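Adenosine monophosphate-protein transferase (Thermoplasma acidophilum, PDB 1RLH) is of uncertain function but probably acts on adenosine or its nucleotides, as a member of the adenosine-specific kinase family. Local coordinates at residues 22-27 against 96-101. Numbering follows the deposited sequence.
Sequences VIPAEA and VILIRN
The polar part of the contact centres on Arg-100, whose guanidinium reaches Ala-25 and Pro-24 in the loop 22-27. Carbonyl O of Ala-25 stands 3.0 Å from NH2 of Arg-100 and equally near its NE, approaching the group obliquely. NH2 also comes within 3.1 Å of CB of Pro-24, while the carbonyl carbon of Pro-24 lies at the guanidinium edge, in its plane. CG of Arg-100 stays anti to the backbone N (chi1 174°), and a bend at chi3 (-72°) turns the end of the chain toward the loop. Just past the end of strand 94-100, one water joins the two backbones: N of Asn-101 donates to it at 2.9 Å, and it donates to O of Glu-26 at an unusually short, hence doubtful, 2.5 Å. The carboxylate of Glu-26 is too far from Arg-100 for a salt bridge, though the opposite charges may still attract.

The loop makes a type II beta turn from Pro-24 to Ala-27, with N of Ala-27 bonded to O of Pro-24 at 2.9 Å; Glu-26 takes the positive-phi position. The turn leads directly into strand 28-34, which pairs antiparallel with strand 94-100 in the five-stranded sheet. Asn-28 is hydrogen-bonded by backbone to Ile-99, and just before it CA of Ala-27 makes a CA-H...O contact with O of Ile-99 at 3.4 Å.

Apolar contacts gather round Leu-98, whose side chain crosses Pro-24 at about a right angle. Its CD1 meets CD of Pro-24 at 3.8 Å and approaches the carbonyl O of Val-22 equally closely, a methyl-to-oxygen contact. The other branch, CD2, faces CB of Ala-27 at 4.3 Å and, similarly loosely, CG2 of Ile-23. Leu-98 also touches Ala-81 of helix 76-89, as does Val-22.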
loop_
_atom_site.group_PDB
_atom_site.type_symbol
_atom_site.label_atom_id
_atom_site.label_comp_id
_atom_site.label_asym_id
_atom_site.label_seq_id
_atom_site.Cartn_x
_atom_site.Cartn_y
_atom_site.Cartn_z
ATOM N N VAL A 22 -0.076 -5.016 -7.979
ATOM C CA VAL A 22 -0.883 -4.825 -9.171
ATOM C C VAL A 22 -1.031 -3.318 -9.331
ATOM O O VAL A 22 -1.607 -2.645 -8.474
ATOM C CB VAL A 22 -2.291 -5.451 -9.015
ATOM C CG1 VAL A 22 -3.137 -5.144 -10.243
ATOM C CG2 VAL A 22 -2.170 -6.955 -8.819
ATOM N N ILE A 23 -0.481 -2.786 -10.415
ATOM C CA ILE A 23 -0.564 -1.360 -10.687
ATOM C C ILE A 23 -1.164 -1.184 -12.075
ATOM O O ILE A 23 -0.470 -1.322 -13.083
ATOM C CB ILE A 23 0.835 -0.695 -10.638
ATOM C CG1 ILE A 23 1.493 -0.965 -9.280
ATOM C CG2 ILE A 23 0.710 0.803 -10.866
ATOM C CD1 ILE A 23 2.907 -0.429 -9.169
ATOM N N PRO A 24 -2.473 -0.899 -12.146
ATOM C CA PRO A 24 -3.146 -0.709 -13.436
ATOM C C PRO A 24 -2.479 0.394 -14.254
ATOM O O PRO A 24 -1.895 1.323 -13.697
ATOM C CB PRO A 24 -4.574 -0.353 -13.026
ATOM C CG PRO A 24 -4.751 -1.138 -11.756
ATOM C CD PRO A 24 -3.445 -0.860 -11.040
ATOM N N ALA A 25 -2.574 0.285 -15.576
ATOM C CA ALA A 25 -1.961 1.259 -16.474
ATOM C C ALA A 25 -2.160 2.712 -16.043
ATOM O O ALA A 25 -3.268 3.127 -15.712
ATOM C CB ALA A 25 -2.496 1.061 -17.893
ATOM N N GLU A 26 -1.067 3.473 -16.056
ATOM C CA GLU A 26 -1.066 4.890 -15.698
ATOM C C GLU A 26 -1.420 5.211 -14.249
ATOM O O GLU A 26 -1.642 6.372 -13.914
ATOM C CB GLU A 26 -2.004 5.676 -16.622
ATOM C CG GLU A 26 -1.616 5.637 -18.096
ATOM C CD GLU A 26 -2.397 6.637 -18.931
ATOM O OE1 GLU A 26 -3.646 6.609 -18.891
ATOM O OE2 GLU A 26 -1.760 7.453 -19.633
ATOM N N ALA A 27 -1.473 4.201 -13.389
ATOM C CA ALA A 27 -1.808 4.447 -11.993
ATOM C C ALA A 27 -0.567 4.670 -11.136
ATOM O O ALA A 27 0.517 4.181 -11.446
ATOM C CB ALA A 27 -2.614 3.286 -11.432
ATOM N N VAL A 96 -2.974 0.572 0.987
ATOM C CA VAL A 96 -2.561 0.683 -0.403
ATOM C C VAL A 96 -3.502 1.652 -1.095
ATOM O O VAL A 96 -4.719 1.513 -1.002
ATOM C CB VAL A 96 -2.648 -0.680 -1.144
ATOM C CG1 VAL A 96 -2.342 -0.486 -2.625
ATOM C CG2 VAL A 96 -1.670 -1.685 -0.531
ATOM N N ILE A 97 -2.933 2.637 -1.777
ATOM C CA ILE A 97 -3.730 3.619 -2.496
ATOM C C ILE A 97 -3.290 3.618 -3.958
ATOM O O ILE A 97 -2.099 3.561 -4.252
ATOM C CB ILE A 97 -3.529 5.041 -1.914
ATOM C CG1 ILE A 97 -4.006 5.089 -0.461
ATOM C CG2 ILE A 97 -4.295 6.062 -2.749
ATOM C CD1 ILE A 97 -3.589 6.360 0.276
ATOM N N LEU A 98 -4.256 3.642 -4.870
ATOM C CA LEU A 98 -3.963 3.685 -6.298
ATOM C C LEU A 98 -4.695 4.895 -6.852
ATOM O O LEU A 98 -5.887 5.064 -6.610
ATOM C CB LEU A 98 -4.441 2.410 -6.998
ATOM C CG LEU A 98 -3.528 1.189 -6.861
ATOM C CD1 LEU A 98 -4.215 -0.040 -7.424
ATOM C CD2 LEU A 98 -2.221 1.448 -7.593
ATOM N N ILE A 99 -3.974 5.745 -7.577
ATOM C CA ILE A 99 -4.566 6.951 -8.143
ATOM C C ILE A 99 -4.241 7.074 -9.621
ATOM O O ILE A 99 -3.100 6.897 -10.033
ATOM C CB ILE A 99 -4.047 8.219 -7.430
ATOM C CG1 ILE A 99 -4.294 8.112 -5.926
ATOM C CG2 ILE A 99 -4.760 9.452 -7.988
ATOM C CD1 ILE A 99 -3.591 9.175 -5.105
ATOM N N ARG A 100 -5.256 7.386 -10.414
ATOM C CA ARG A 100 -5.089 7.540 -11.850
ATOM C C ARG A 100 -5.736 8.854 -12.282
ATOM O O ARG A 100 -6.675 9.329 -11.644
ATOM C CB ARG A 100 -5.750 6.358 -12.567
ATOM C CG ARG A 100 -5.778 6.461 -14.075
ATOM C CD ARG A 100 -6.598 5.325 -14.677
ATOM N NE ARG A 100 -5.923 4.034 -14.600
ATOM C CZ ARG A 100 -6.478 2.884 -14.970
ATOM N NH1 ARG A 100 -7.719 2.872 -15.433
ATOM N NH2 ARG A 100 -5.792 1.752 -14.899
ATOM N N ASN A 101 -5.222 9.448 -13.353
ATOM C CA ASN A 101 -5.770 10.701 -13.862
ATOM C C ASN A 101 -5.655 11.838 -12.851
ATOM O O ASN A 101 -6.604 12.595 -12.648
ATOM C CB ASN A 101 -7.240 10.509 -14.250
ATOM C CG ASN A 101 -7.423 9.505 -15.373
ATOM O OD1 ASN A 101 -8.549 9.171 -15.741
ATOM N ND2 ASN A 101 -6.315 9.023 -15.927
HETATM O O HOH W 1 -2.563 8.716 -14.187
#